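PDB 6BLD: cytochrome P450 268A2 Cyp268A2 from Mycobacterium marinum, which is a haem-containing member of the cytochrome P450 family, holding protoporphyrin IX with its iron in the predominantly helical fold common to these proteins. Local coordinates for residues S7-D12 with A328-V333; S17-W22 with L87-P92. All blocks are in the same frame, centred on the assembly; numbering follows the deposited sequence.

Interaction 1. Residues S7-D12 with A328-V333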
loop_
_atom_site.group_PDB
_atom_site.type_symbol
_atom_site.label_atom_id
_atom_site.label_comp_id
_atom_site.label_asym_id
_atom_site.label_seq_id
_atom_site.Cartn_x
_atom_site.Cartn_y
_atom_site.Cartn_z
ATOM N N SER A 7 17.731 -19.026 16.731
ATOM C CA SER A 7 16.610 -18.101 16.925
ATOM C C SER A 7 15.868 -18.384 18.229
ATOM O O SER A 7 14.645 -18.253 18.312
ATOM C CB SER A 7 15.648 -18.138 15.734
ATOM O OG SER A 7 16.234 -17.555 14.584
ATOM N N VAL A 8 16.612 -18.773 19.259
ATOM C CA VAL A 8 16.049 -19.088 20.566
ATOM C C VAL A 8 16.289 -17.892 21.479
ATOM O O VAL A 8 17.434 -17.575 21.819
ATOM C CB VAL A 8 16.658 -20.367 21.154
ATOM C CG1 VAL A 8 16.083 -20.637 22.535
ATOM C CG2 VAL A 8 16.418 -21.547 20.227
ATOM N N ARG A 9 15.211 -17.232 21.881
ATOM C CA ARG A 9 15.272 -16.087 22.778
ATOM C C ARG A 9 13.861 -15.819 23.297
ATOM O O ARG A 9 12.883 -16.219 22.659
ATOM C CB ARG A 9 15.840 -14.845 22.068
ATOM C CG ARG A 9 14.975 -14.314 20.942
ATOM C CD ARG A 9 15.614 -13.103 20.279
ATOM N NE ARG A 9 16.850 -13.450 19.582
ATOM C CZ ARG A 9 16.896 -13.987 18.366
ATOM N NH1 ARG A 9 15.772 -14.241 17.710
ATOM N NH2 ARG A 9 18.064 -14.272 17.808
ATOM N N PRO A 10 13.735 -15.165 24.452
ATOM C CA PRO A 10 12.399 -14.914 25.005
ATOM C C PRO A 10 11.564 -14.044 24.077
ATOM O O PRO A 10 12.076 -13.142 23.408
ATOM C CB PRO A 10 12.691 -14.201 26.332
ATOM C CG PRO A 10 14.093 -14.579 26.672
ATOM C CD PRO A 10 14.802 -14.707 25.359
ATOM N N TYR A 11 10.268 -14.336 24.029
ATOM C CA TYR A 11 9.335 -13.511 23.280
ATOM C C TYR A 11 9.009 -12.246 24.062
ATOM O O TYR A 11 9.038 -12.228 25.296
ATOM C CB TYR A 11 8.047 -14.280 22.978
ATOM C CG TYR A 11 8.180 -15.321 21.890
ATOM C CD1 TYR A 11 8.836 -15.033 20.699
ATOM C CD2 TYR A 11 7.647 -16.592 22.053
ATOM C CE1 TYR A 11 8.958 -15.986 19.702
ATOM C CE2 TYR A 11 7.764 -17.550 21.062
ATOM C CZ TYR A 11 8.419 -17.243 19.891
ATOM O OH TYR A 11 8.535 -18.197 18.906
ATOM N N ASP A 12 8.696 -11.182 23.330
ATOM C CA ASP A 12 8.344 -9.926 23.969
ATOM C C ASP A 12 6.978 -10.031 24.642
ATOM O O ASP A 12 6.129 -10.848 24.273
ATOM C CB ASP A 12 8.342 -8.785 22.952
ATOM C CG ASP A 12 8.430 -7.420 23.607
ATOM O OD1 ASP A 12 9.560 -6.954 23.863
ATOM O OD2 ASP A 12 7.370 -6.814 23.868
ATOM N N ALA A 328 21.342 -13.978 11.018
ATOM C CA ALA A 328 21.144 -14.286 9.607
ATOM C C ALA A 328 19.985 -15.259 9.433
ATOM O O ALA A 328 19.893 -16.268 10.138
ATOM C CB ALA A 328 22.423 -14.874 9.010
ATOM N N GLY A 329 19.097 -14.946 8.492
ATOM C CA GLY A 329 17.935 -15.766 8.229
ATOM C C GLY A 329 16.698 -15.409 9.025
ATOM O O GLY A 329 15.640 -16.008 8.793
ATOM N N GLU A 330 16.788 -14.458 9.949
ATOM C CA GLU A 330 15.651 -14.081 10.774
ATOM C C GLU A 330 14.805 -13.025 10.072
ATOM O O GLU A 330 15.313 -12.195 9.312
ATOM C CB GLU A 330 16.120 -13.566 12.137
ATOM C CG GLU A 330 16.792 -14.638 12.990
ATOM C CD GLU A 330 17.011 -14.203 14.428
ATOM O OE1 GLU A 330 17.367 -13.028 14.653
ATOM O OE2 GLU A 330 16.839 -15.045 15.337
ATOM N N LYS A 331 13.501 -13.069 10.330
ATOM C CA LYS A 331 12.572 -12.129 9.721
ATOM C C LYS A 331 12.576 -10.804 10.475
ATOM O O LYS A 331 12.659 -10.771 11.705
ATOM C CB LYS A 331 11.159 -12.712 9.697
ATOM C CG LYS A 331 10.989 -13.881 8.742
ATOM C CD LYS A 331 9.553 -14.378 8.726
ATOM C CE LYS A 331 9.404 -15.607 7.844
ATOM N NZ LYS A 331 7.983 -16.039 7.733
ATOM N N VAL A 332 12.480 -9.709 9.723
ATOM C CA VAL A 332 12.526 -8.355 10.265
ATOM C C VAL A 332 11.350 -7.583 9.684
ATOM O O VAL A 332 11.296 -7.359 8.471
ATOM C CB VAL A 332 13.855 -7.653 9.936
ATOM C CG1 VAL A 332 13.842 -6.225 10.441
ATOM C CG2 VAL A 332 15.031 -8.424 10.531
ATOM N N VAL A 333 10.416 -7.176 10.540
ATOM C CA VAL A 333 9.157 -6.577 10.108
ATOM C C VAL A 333 9.174 -5.088 10.423
ATOM O O VAL A 333 9.464 -4.686 11.556
ATOM C CB VAL A 333 7.953 -7.261 10.776
ATOM C CG1 VAL A 333 6.652 -6.584 10.354
ATOM C CG2 VAL A 333 7.933 -8.739 10.420
#
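R9 and S7, on the irregular chain near the N-terminus, meet the carboxylate of E330, which stands on the turn leading into strand 331-335. The charged part of the contact is a salt bridge. R9 presents the end of its guanidinium, and both terminal nitrogens converge on a single oxygen: NH1 lies 2.7 Å and NH2 2.9 Å from E330 OE2. That oxygen sits at the edge of the guanidinium and practically in its plane, while the carboxylate is turned 79° against it, so this is a forked, one-atom grip and not the flat two-by-two pairing of the two groups. Both bonds are therefore bent, 147° at NH1 and less straight still at NH2. The arginine chain is extended at chi2 and bends at chi3 (66°), which brings the guanidinium round to the glutamate, reaching out from the opposite direction.

The neutral part is one hydrogen bond. S7 OG donates to the anti lone pair of E330 OE2 over 2.7 Å, whereas the arginine nitrogens come in on the syn side. The hydroxyl also rests against the glutamate chain, with S7 OG 3.4 Å from E330 CG.

The other carboxylate oxygen, E330 OE1, is taken up by W62 NE1 and by the backbone N of R327, and W44 gives R9 a cation-pi partner.

Three donors thus share OE2 and two more hold OE1, fixing the rotation of the buried carboxylate. So many donors would probably favour the ionised form of E330, and the contact fastens the N-terminal chain to the residue just before strand 331-335.

Interaction 2. Residues S17-W22 with L87-P92; sequences SSRAFW and LFENVP
An aromatic contact with a long salt bridge beside it joins the short, weakly bonded helix 19-23 to the loop between strand 80-81 and helix 93-97, in a buried part of the fold. W22 and F88 carry the apolar half. Two atoms of the indole approach the same phenyl carbon, W22 CZ2 lying 3.6 Å and W22 NE1 3.8 Å from F88 CE2. The planes are inclined at 74° with 5.9 Å between the centroid of the five-membered ring and that of F88, an oblique meeting. F88 extends toward the helix because CG stands anti to its backbone N (chi1 -178°). The indole N-H of W22 is engaged by L16 O, while F61 meets the F88 ring edge-to-face.

In the polar half, R19 bends at chi2 and brings NH2 to 3.4 Å from E89 OE2. The two side chains cross at about a right angle, their flat ends 49° apart. E89 has stronger partners: W190 NE1 and N407 ND2 at OE1, and L52 N at OE2. The arginine probably adds a weaker, mainly electrostatic attraction to a carboxylate that these hydrogen bonds already position.

Ahead of W22, S18 caps the helix, its OG accepting from F21 N over 3.1 Å. The arrangement is that of an N-capped helix laid against a connecting loop in a P450 fold, with the side chain of E89 about 9 Å from the bound (3E,5E)-6,10-dimethylundeca-3,5,9-trien-2-one.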
loop_
_atom_site.group_PDB
_atom_site.type_symbol
_atom_site.label_atom_id
_atom_site.label_comp_id
_atom_site.label_asym_id
_atom_site.label_seq_id
_atom_site.Cartn_x
_atom_site.Cartn_y
_atom_site.Cartn_z
ATOM N N SER A 17 0.934 -10.154 17.285
ATOM C CA SER A 17 0.713 -11.285 16.395
ATOM C C SER A 17 -0.715 -11.808 16.375
ATOM O O SER A 17 -1.078 -12.500 15.417
ATOM C CB SER A 17 1.646 -12.448 16.770
ATOM O OG SER A 17 2.930 -11.974 17.140
ATOM N N SER A 18 -1.527 -11.512 17.386
ATOM C CA SER A 18 -2.847 -12.111 17.483
ATOM C C SER A 18 -3.816 -11.478 16.486
ATOM O O SER A 18 -3.620 -10.357 16.009
ATOM C CB SER A 18 -3.399 -11.971 18.903
ATOM O OG SER A 18 -3.850 -10.651 19.149
ATOM N N ARG A 19 -4.876 -12.227 16.175
ATOM C CA ARG A 19 -5.924 -11.709 15.301
ATOM C C ARG A 19 -6.649 -10.535 15.946
ATOM O O ARG A 19 -7.013 -9.571 15.263
ATOM C CB ARG A 19 -6.915 -12.823 14.960
ATOM C CG ARG A 19 -6.522 -13.680 13.769
ATOM C CD ARG A 19 -5.978 -12.834 12.634
ATOM N NE ARG A 19 -5.361 -13.649 11.592
ATOM C CZ ARG A 19 -5.990 -14.062 10.497
ATOM N NH1 ARG A 19 -7.258 -13.730 10.296
ATOM N NH2 ARG A 19 -5.350 -14.801 9.600
ATOM N N ALA A 20 -6.868 -10.601 17.262
ATOM C CA ALA A 20 -7.603 -9.544 17.947
ATOM C C ALA A 20 -6.826 -8.234 17.944
ATOM O O ALA A 20 -7.423 -7.155 17.853
ATOM C CB ALA A 20 -7.924 -9.973 19.378
ATOM N N PHE A 21 -5.496 -8.306 18.045
ATOM C CA PHE A 21 -4.688 -7.091 17.994
ATOM C C PHE A 21 -4.841 -6.387 16.653
ATOM O O PHE A 21 -4.928 -5.154 16.594
ATOM C CB PHE A 21 -3.219 -7.423 18.261
ATOM C CG PHE A 21 -2.305 -6.233 18.182
ATOM C CD1 PHE A 21 -2.186 -5.362 19.253
ATOM C CD2 PHE A 21 -1.562 -5.983 17.037
ATOM C CE1 PHE A 21 -1.346 -4.267 19.186
ATOM C CE2 PHE A 21 -0.720 -4.888 16.964
ATOM C CZ PHE A 21 -0.612 -4.029 18.042
ATOM N N TRP A 22 -4.880 -7.151 15.565
ATOM C CA TRP A 22 -5.032 -6.585 14.233
ATOM C C TRP A 22 -6.489 -6.376 13.847
ATOM O O TRP A 22 -6.758 -5.864 12.755
ATOM C CB TRP A 22 -4.321 -7.475 13.211
ATOM C CG TRP A 22 -2.839 -7.431 13.397
ATOM C CD1 TRP A 22 -2.043 -8.421 13.892
ATOM C CD2 TRP A 22 -1.975 -6.321 13.124
ATOM N NE1 TRP A 22 -0.734 -8.002 13.932
ATOM C CE2 TRP A 22 -0.667 -6.715 13.465
ATOM C CE3 TRP A 22 -2.183 -5.034 12.616
ATOM C CZ2 TRP A 22 0.429 -5.870 13.315
ATOM C CZ3 TRP A 22 -1.092 -4.196 12.468
ATOM C CH2 TRP A 22 0.197 -4.617 12.816
ATOM N N LEU A 87 5.964 -10.180 2.984
ATOM C CA LEU A 87 4.709 -10.041 3.708
ATOM C C LEU A 87 4.884 -10.416 5.176
ATOM O O LEU A 87 5.645 -11.328 5.515
ATOM C CB LEU A 87 3.620 -10.904 3.068
ATOM C CG LEU A 87 3.101 -10.405 1.715
ATOM C CD1 LEU A 87 1.796 -11.094 1.342
ATOM C CD2 LEU A 87 2.929 -8.892 1.717
ATOM N N PHE A 88 4.173 -9.692 6.043
ATOM C CA PHE A 88 4.229 -9.937 7.483
ATOM C C PHE A 88 3.693 -11.324 7.820
ATOM O O PHE A 88 4.381 -12.138 8.450
ATOM C CB PHE A 88 3.433 -8.846 8.208
ATOM C CG PHE A 88 3.447 -8.955 9.711
ATOM C CD1 PHE A 88 4.492 -9.574 10.378
ATOM C CD2 PHE A 88 2.411 -8.415 10.459
ATOM C CE1 PHE A 88 4.495 -9.665 11.758
ATOM C CE2 PHE A 88 2.410 -8.500 11.838
ATOM C CZ PHE A 88 3.454 -9.126 12.489
ATOM N N GLU A 89 2.463 -11.608 7.408
ATOM C CA GLU A 89 1.849 -12.901 7.661
ATOM C C GLU A 89 2.386 -13.950 6.693
ATOM O O GLU A 89 2.718 -13.653 5.543
ATOM C CB GLU A 89 0.329 -12.794 7.532
ATOM C CG GLU A 89 -0.430 -14.038 7.948
ATOM C CD GLU A 89 -1.927 -13.856 7.839
ATOM O OE1 GLU A 89 -2.402 -12.715 8.020
ATOM O OE2 GLU A 89 -2.630 -14.852 7.567
ATOM N N ASN A 90 2.476 -15.187 7.179
ATOM C CA ASN A 90 2.886 -16.303 6.336
ATOM C C ASN A 90 1.780 -16.627 5.337
ATOM O O ASN A 90 0.644 -16.919 5.729
ATOM C CB ASN A 90 3.213 -17.522 7.196
ATOM C CG ASN A 90 4.576 -17.421 7.854
ATOM O OD1 ASN A 90 5.513 -16.858 7.287
ATOM N ND2 ASN A 90 4.693 -17.967 9.060
ATOM N N VAL A 91 2.114 -16.579 4.052
ATOM C CA VAL A 91 1.157 -16.783 2.967
ATOM C C VAL A 91 1.638 -17.956 2.118
ATOM O O VAL A 91 2.849 -18.086 1.889
ATOM C CB VAL A 91 1.000 -15.502 2.129
ATOM C CG1 VAL A 91 0.085 -15.729 0.933
ATOM C CG2 VAL A 91 0.482 -14.361 2.997
ATOM N N PRO A 92 0.747 -18.840 1.660
ATOM C CA PRO A 92 1.179 -19.959 0.810
ATOM C C PRO A 92 1.997 -19.492 -0.388
ATOM O O PRO A 92 1.709 -18.461 -1.000
ATOM C CB PRO A 92 -0.145 -20.597 0.376
ATOM C CG PRO A 92 -1.074 -20.306 1.502
ATOM C CD PRO A 92 -0.674 -18.952 2.039
#

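The two contacts lie about 16 Å apart, centre to centre, on the same side of the chain's centre. Interaction 2 is nested within the long loop that interaction 1 closes: the order is 7-12, 17-22, 87-92, 328-333. They share surroundings in the mixed five-stranded sheet, where strand 331-335 runs between 61-64 and 310-315. They also touch directly, V333 CG2 lying 3.5 Å from F88 CD1. Interaction 1 is the more peripheral, its centre about 25 Å from the chain's centre against about 16 Å. Together they lay two successive N-terminal segments along the sheet region, and 87-92 brings the side chain of F88 to about 12 Å from the haem.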